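Local atomic coordinates of putative oxidoreductase with NAD(P)-binding Rossmann-fold domain (Clostridium difficile, PDB entry 3UUW), a protein that probably acts as an NAD(P)-dependent oxidoreductase of the Gfo/Idh/MocA family, pairing a nucleotide-binding Rossmann domain with a C-terminal mixed beta-sheet domain. Residues 98-103 with 107-112; 84-87 with 92-95; 176-181 with 227-232. All coordinates share one frame; numbering follows the deposited sequence.

Contact 1 (98-103 with 107-112)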
# COMPACT_ATOMS: atom_id res chain seq x y z
N PRO A 98 12.79 -25.60 -19.78
CA PRO A 98 12.69 -26.96 -19.27
C PRO A 98 13.95 -27.74 -19.66
O PRO A 98 14.72 -27.29 -20.52
CB PRO A 98 11.48 -27.50 -20.02
CG PRO A 98 11.58 -26.87 -21.34
CD PRO A 98 12.11 -25.47 -21.08
N LEU A 99 14.17 -28.89 -19.05
CA LEU A 99 15.36 -29.70 -19.31
C LEU A 99 15.52 -29.95 -20.82
O LEU A 99 16.54 -29.59 -21.41
CB LEU A 99 15.25 -31.01 -18.56
CG LEU A 99 16.38 -32.03 -18.72
CD1 LEU A 99 17.75 -31.35 -18.59
CD2 LEU A 99 16.25 -33.16 -17.70
N ALA A 100 14.51 -30.54 -21.43
CA ALA A 100 14.52 -30.78 -22.86
C ALA A 100 13.13 -30.55 -23.46
O ALA A 100 12.15 -30.31 -22.75
CB ALA A 100 15.03 -32.20 -23.14
N SER A 101 13.02 -30.59 -24.79
CA SER A 101 11.74 -30.35 -25.44
C SER A 101 10.63 -31.29 -24.95
O SER A 101 9.44 -30.92 -24.90
CB SER A 101 11.91 -30.46 -26.95
OG SER A 101 12.84 -29.50 -27.41
N THR A 102 10.99 -32.54 -24.66
CA THR A 102 10.04 -33.52 -24.15
C THR A 102 10.54 -34.13 -22.85
O THR A 102 11.72 -34.14 -22.58
CB THR A 102 9.80 -34.68 -25.16
OG1 THR A 102 10.93 -35.56 -25.20
CG2 THR A 102 9.48 -34.17 -26.58
N VAL A 103 9.61 -34.62 -22.03
CA VAL A 103 9.99 -35.29 -20.78
C VAL A 103 10.82 -36.56 -21.08
O VAL A 103 11.79 -36.84 -20.39
CB VAL A 103 8.76 -35.64 -19.96
CG1 VAL A 103 9.14 -36.56 -18.79
CG2 VAL A 103 8.08 -34.36 -19.45
N GLU A 107 14.28 -37.60 -19.43
CA GLU A 107 14.55 -38.84 -18.70
C GLU A 107 15.84 -39.52 -19.19
O GLU A 107 16.60 -40.06 -18.39
CB GLU A 107 13.37 -39.79 -18.83
CG GLU A 107 12.13 -39.32 -18.04
CD GLU A 107 10.87 -40.15 -18.32
OE1 GLU A 107 10.69 -40.60 -19.45
OE2 GLU A 107 10.04 -40.31 -17.40
N GLU A 108 16.09 -39.44 -20.49
CA GLU A 108 17.29 -40.02 -21.07
C GLU A 108 18.54 -39.28 -20.60
O GLU A 108 19.54 -39.90 -20.24
CB GLU A 108 17.22 -40.00 -22.60
CG GLU A 108 18.43 -40.66 -23.26
CD GLU A 108 18.50 -40.43 -24.75
OE1 GLU A 108 17.49 -40.03 -25.36
OE2 GLU A 108 19.60 -40.66 -25.32
N LEU A 109 18.46 -37.96 -20.58
CA LEU A 109 19.57 -37.12 -20.13
C LEU A 109 19.87 -37.35 -18.64
O LEU A 109 21.02 -37.41 -18.25
CB LEU A 109 19.32 -35.65 -20.39
CG LEU A 109 19.15 -35.22 -21.86
CD1 LEU A 109 18.67 -33.77 -21.93
CD2 LEU A 109 20.47 -35.46 -22.64
N ILE A 110 18.83 -37.49 -17.83
CA ILE A 110 18.99 -37.74 -16.40
C ILE A 110 19.77 -39.04 -16.19
O ILE A 110 20.71 -39.11 -15.37
CB ILE A 110 17.63 -37.74 -15.65
CG1 ILE A 110 17.08 -36.30 -15.57
CG2 ILE A 110 17.78 -38.36 -14.22
CD1 ILE A 110 15.53 -36.24 -15.34
N GLU A 111 19.39 -40.09 -16.92
CA GLU A 111 20.09 -41.35 -16.75
C GLU A 111 21.54 -41.25 -17.20
O GLU A 111 22.43 -41.78 -16.53
CB GLU A 111 19.37 -42.49 -17.46
CG GLU A 111 18.02 -42.80 -16.83
CD GLU A 111 18.09 -43.01 -15.32
OE1 GLU A 111 18.98 -43.76 -14.87
OE2 GLU A 111 17.25 -42.42 -14.59
N LEU A 112 21.78 -40.55 -18.30
CA LEU A 112 23.17 -40.33 -18.76
C LEU A 112 23.98 -39.61 -17.67
O LEU A 112 25.10 -40.03 -17.34
CB LEU A 112 23.19 -39.56 -20.08
CG LEU A 112 24.57 -39.29 -20.68
CD1 LEU A 112 25.36 -40.58 -20.88
CD2 LEU A 112 24.43 -38.52 -22.01

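Contact 2 (84-87 with 92-95)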
# COMPACT_ATOMS: atom_id res chain seq x y z
N LYS A 84 23.64 -33.88 -24.27
CA LYS A 84 24.17 -35.20 -24.53
C LYS A 84 25.69 -35.08 -24.78
O LYS A 84 26.46 -35.83 -24.20
CB LYS A 84 23.41 -35.85 -25.69
CG LYS A 84 23.74 -37.29 -25.97
CD LYS A 84 22.57 -37.98 -26.71
CE LYS A 84 21.93 -37.09 -27.81
NZ LYS A 84 20.99 -37.83 -28.72
N ILE A 85 26.10 -34.12 -25.60
CA ILE A 85 27.53 -33.86 -25.85
C ILE A 85 28.30 -33.53 -24.56
O ILE A 85 29.37 -34.10 -24.28
CB ILE A 85 27.71 -32.71 -26.85
CG1 ILE A 85 27.23 -33.13 -28.24
CG2 ILE A 85 29.16 -32.22 -26.88
CD1 ILE A 85 27.09 -31.98 -29.22
N LEU A 86 27.74 -32.64 -23.75
CA LEU A 86 28.39 -32.17 -22.53
C LEU A 86 28.58 -33.27 -21.49
O LEU A 86 29.66 -33.43 -20.95
CB LEU A 86 27.60 -31.00 -21.92
CG LEU A 86 27.54 -29.72 -22.77
CD1 LEU A 86 26.67 -28.62 -22.09
CD2 LEU A 86 28.96 -29.21 -23.01
N LEU A 87 27.52 -34.02 -21.25
CA LEU A 87 27.59 -35.11 -20.29
C LEU A 87 28.60 -36.16 -20.76
O LEU A 87 29.36 -36.69 -19.97
CB LEU A 87 26.20 -35.72 -20.06
CG LEU A 87 25.16 -34.82 -19.40
CD1 LEU A 87 23.78 -35.50 -19.40
CD2 LEU A 87 25.59 -34.42 -17.99
N HIS A 92 29.50 -31.31 -15.58
CA HIS A 92 28.22 -31.07 -14.90
C HIS A 92 27.50 -30.00 -15.69
O HIS A 92 28.13 -29.12 -16.30
CB HIS A 92 28.40 -30.56 -13.48
CG HIS A 92 29.24 -31.44 -12.61
ND1 HIS A 92 28.73 -32.51 -11.92
CD2 HIS A 92 30.56 -31.40 -12.33
CE1 HIS A 92 29.69 -33.08 -11.23
NE2 HIS A 92 30.81 -32.43 -11.46
N VAL A 93 26.17 -30.03 -15.68
CA VAL A 93 25.41 -29.08 -16.49
C VAL A 93 24.28 -28.43 -15.72
O VAL A 93 23.49 -29.12 -15.07
CB VAL A 93 24.82 -29.77 -17.71
CG1 VAL A 93 23.95 -28.78 -18.53
CG2 VAL A 93 25.94 -30.35 -18.56
N TYR A 94 24.28 -27.11 -15.72
CA TYR A 94 23.14 -26.31 -15.28
C TYR A 94 22.45 -25.78 -16.53
O TYR A 94 23.10 -25.19 -17.41
CB TYR A 94 23.59 -25.15 -14.41
CG TYR A 94 22.49 -24.20 -13.99
CD1 TYR A 94 21.98 -23.21 -14.87
CD2 TYR A 94 21.93 -24.28 -12.71
CE1 TYR A 94 20.97 -22.34 -14.47
CE2 TYR A 94 20.92 -23.41 -12.30
CZ TYR A 94 20.44 -22.45 -13.19
OH TYR A 94 19.45 -21.59 -12.75
N VAL A 95 21.15 -25.98 -16.64
CA VAL A 95 20.40 -25.52 -17.84
C VAL A 95 19.11 -24.83 -17.41
O VAL A 95 18.47 -25.21 -16.42
CB VAL A 95 20.11 -26.73 -18.81
CG1 VAL A 95 19.16 -27.74 -18.15
CG2 VAL A 95 19.54 -26.27 -20.08

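Contact 3 (176-181 with 227-232)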
# COMPACT_ATOMS: atom_id res chain seq x y z
N LEU A 176 4.26 -27.27 -6.95
CA LEU A 176 4.60 -28.61 -6.54
C LEU A 176 5.64 -28.57 -5.42
O LEU A 176 5.61 -29.40 -4.50
CB LEU A 176 5.07 -29.44 -7.74
CG LEU A 176 4.03 -29.69 -8.86
CD1 LEU A 176 4.65 -30.52 -9.95
CD2 LEU A 176 2.79 -30.37 -8.32
N TRP A 177 6.55 -27.59 -5.48
CA TRP A 177 7.58 -27.42 -4.45
C TRP A 177 6.96 -27.01 -3.13
O TRP A 177 7.37 -27.48 -2.07
CB TRP A 177 8.62 -26.40 -4.95
CG TRP A 177 9.60 -25.90 -3.96
CD1 TRP A 177 10.66 -26.57 -3.42
CD2 TRP A 177 9.68 -24.57 -3.49
NE1 TRP A 177 11.38 -25.74 -2.60
CE2 TRP A 177 10.80 -24.50 -2.63
CE3 TRP A 177 8.93 -23.42 -3.71
CZ2 TRP A 177 11.17 -23.32 -1.98
CZ3 TRP A 177 9.28 -22.26 -3.06
CH2 TRP A 177 10.40 -22.23 -2.20
N LEU A 178 5.94 -26.15 -3.19
CA LEU A 178 5.19 -25.75 -1.99
C LEU A 178 4.25 -26.84 -1.48
O LEU A 178 4.05 -26.96 -0.26
CB LEU A 178 4.37 -24.49 -2.26
CG LEU A 178 5.15 -23.20 -2.39
CD1 LEU A 178 4.23 -22.07 -2.92
CD2 LEU A 178 5.85 -22.79 -1.07
N ALA A 179 3.67 -27.62 -2.38
CA ALA A 179 2.75 -28.68 -1.96
C ALA A 179 3.50 -29.68 -1.10
O ALA A 179 2.99 -30.10 -0.08
CB ALA A 179 2.14 -29.38 -3.15
N ASN A 180 4.70 -30.05 -1.53
CA ASN A 180 5.49 -31.08 -0.86
C ASN A 180 4.66 -32.34 -0.56
O ASN A 180 4.89 -33.04 0.42
CB ASN A 180 6.12 -30.52 0.42
CG ASN A 180 7.25 -31.39 0.93
OD1 ASN A 180 8.02 -31.94 0.13
ND2 ASN A 180 7.37 -31.52 2.25
N GLU A 181 3.67 -32.60 -1.41
CA GLU A 181 2.83 -33.79 -1.32
C GLU A 181 2.27 -34.02 -2.71
O GLU A 181 2.31 -33.12 -3.54
CB GLU A 181 1.69 -33.62 -0.30
CG GLU A 181 0.60 -32.57 -0.64
CD GLU A 181 -0.56 -32.55 0.37
OE1 GLU A 181 -1.38 -31.59 0.34
OE2 GLU A 181 -0.64 -33.49 1.19
N VAL A 227 2.62 -15.24 -4.88
CA VAL A 227 2.31 -16.46 -4.14
C VAL A 227 1.62 -16.02 -2.83
O VAL A 227 2.10 -15.11 -2.15
CB VAL A 227 3.56 -17.24 -3.82
CG1 VAL A 227 3.27 -18.34 -2.77
CG2 VAL A 227 4.17 -17.76 -5.09
N GLU A 228 0.50 -16.64 -2.52
CA GLU A 228 -0.27 -16.35 -1.31
C GLU A 228 -0.54 -17.66 -0.63
O GLU A 228 -1.10 -18.59 -1.25
CB GLU A 228 -1.59 -15.69 -1.66
CG GLU A 228 -2.51 -15.42 -0.49
CD GLU A 228 -3.71 -14.65 -0.95
OE1 GLU A 228 -4.53 -15.26 -1.68
OE2 GLU A 228 -3.82 -13.45 -0.62
N ILE A 229 -0.14 -17.75 0.64
CA ILE A 229 -0.38 -18.93 1.43
C ILE A 229 -1.34 -18.59 2.57
O ILE A 229 -1.05 -17.70 3.38
CB ILE A 229 0.93 -19.48 2.01
CG1 ILE A 229 1.92 -19.85 0.90
CG2 ILE A 229 0.67 -20.69 2.98
CD1 ILE A 229 3.27 -20.33 1.44
N LEU A 230 -2.47 -19.28 2.61
CA LEU A 230 -3.46 -19.15 3.70
C LEU A 230 -3.22 -20.29 4.70
O LEU A 230 -3.32 -21.47 4.36
CB LEU A 230 -4.90 -19.22 3.18
CG LEU A 230 -5.47 -18.05 2.36
CD1 LEU A 230 -4.87 -17.99 0.97
CD2 LEU A 230 -6.99 -18.19 2.26
N SER A 231 -2.91 -19.93 5.94
CA SER A 231 -2.64 -20.94 6.98
C SER A 231 -3.33 -20.55 8.28
O SER A 231 -3.89 -19.48 8.40
CB SER A 231 -1.15 -21.13 7.16
OG SER A 231 -0.55 -19.95 7.65
N LYS A 232 -3.29 -21.45 9.25
CA LYS A 232 -3.95 -21.17 10.52
C LYS A 232 -3.45 -19.85 11.10
O LYS A 232 -2.26 -19.69 11.40
CB LYS A 232 -3.71 -22.30 11.51
CG LYS A 232 -4.34 -22.03 12.86
CD LYS A 232 -4.05 -23.15 13.84
CE LYS A 232 -5.14 -24.18 13.83
NZ LYS A 232 -6.33 -23.65 14.55

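Contact 1 (98-103 with 107-112)
The backbone N of E107 donates to V103 O over 2.8 Å, the i to i+4 bond of the first turn of helix 103-116, with an N-H...O angle of 156°. The same carbonyl is brushed by the E107 side chain, whose CG lies 3.4 Å from V103 O. E107 then runs on extended, laying its carboxylate carbon CD 4.0 Å from V103 CG1. A glutamate suits this place because its aliphatic part covers the valine while OE2 reaches a salt bridge with R298. Just before the helix, T102 is its N-cap, with OG1 accepting from the N of Q105.

The loop ahead of the cap folds back on the helix through apolar groups. L99 holds CG anti to its backbone N (chi1 179°), which sends its methyls to the helix: CD2 meets I110 CG1 at 3.9 Å, the two side chains crossing at a slant, while CD1 lies 4.2 Å from L109 CD1. A100, small enough to sit close, sets its CB 4.1 Å from the same L109 methyl.

Around this contact, L99 fits against I83 of helix 79-88 and against L120 and V122 of edge strand 120-122, while helix 295-305 covers the V103 side through Q297 and R298.

Contact 2 (84-87 with 92-95)
Strand 69-72, helix 79-88 and strand 92-95 form a beta-alpha-beta unit of the Rossmann domain, and here the last turns of the helix rest on the strand that follows it. A single branch of V93 makes the contact. Its CG2 lies across the L86 side chain, 3.8 Å from L86 CB and 4.0 Å from L86 CD1. L87 adds its CD2, 4.1 Å from V93 CG2. Both leucines cross the valine at about a right angle.

The two leucines share a first torsion of -66°, which puts each CG anti to the carbonyl carbon, but they leave the helix in different directions. L86 points its CB at the strand, whereas L87 starts off to one side and turns back through its CD2 branch. In V93 it is CG1 that stands anti to N (chi1 177°), leaving CG2 beside that N as the methyl that meets the helix.

In a parallel sheet of this kind a right-handed crossover carries the helix over one face, and alternate strand residues look to that face. V93 does so here, while H92 before it points away and Y94 meets helix 269-281 through I272. A beta-branched valine suits the strand and gives a compact surface; the longer leucines span the distance from the helix, where the CA atoms of L86 and V93 are 7.4 Å apart. Strand 92-95 is held by backbone bonds of H92 and Y94 to I70 and of V93 to N119 and M121. L86 further packs on I70 of strand 69-72 and on I60 and A64 of helix 60-64, while L87 touches L118.

Contact 3 (176-181 with 227-232)
This is a small, wholly apolar helix-on-sheet contact in the C-terminal domain, where the end of helix 160-179 meets strand 224-231 of the mixed sheet. L178, in the last turn of the helix, carries it from that side, one methyl for each of two strand residues. CD1 reaches V227 CG1 at 3.9 Å, the two side chains meeting tip to tip, and CD2 comes more loosely to I229 CD1 at 4.4 Å. A chi1 of -72°, with CG anti to the carbonyl carbon, directs the forked end of L178 toward the sheet, and the fork lets one leucine serve both neighbours.

V227 and I229 are two apart on the strand and so face the helix together, whereas E228 between them points away and forms a salt bridge with R237. Beta-branched residues suit both the extended backbone and this buried face. The CA atoms of L178 and I229 lie 9.4 Å apart, a helix-to-sheet spacing that the three side chains fill between them. I135 of helix 130-138 packs on both strand residues, while I145 of strand 142-150 touches L178. Helices layered on one face of a largely antiparallel sheet are characteristic of the C-terminal domain in Gfo/Idh/MocA oxidoreductases.

Overall arrangement
Along the chain contact 2 closes before contact 1 opens, and contact 3 comes last. Contacts 1 and 2 are part of the packing of the Rossmann domain, which probably binds the nucleotide; their centres are 11 Å apart and they touch: L109 and L112 of helix 103-116 pack on K84 and L87 of helix 79-88, forming one layer beside the parallel sheet. Contact 3 lies in the C-terminal domain, its centre 27 Å from that of contact 1 and 32 Å from that of contact 2, without touching either. Near contact 3, L230 packs on H150 of the second subunit, and K232 just after the strand forms a salt bridge with D219 of that subunit.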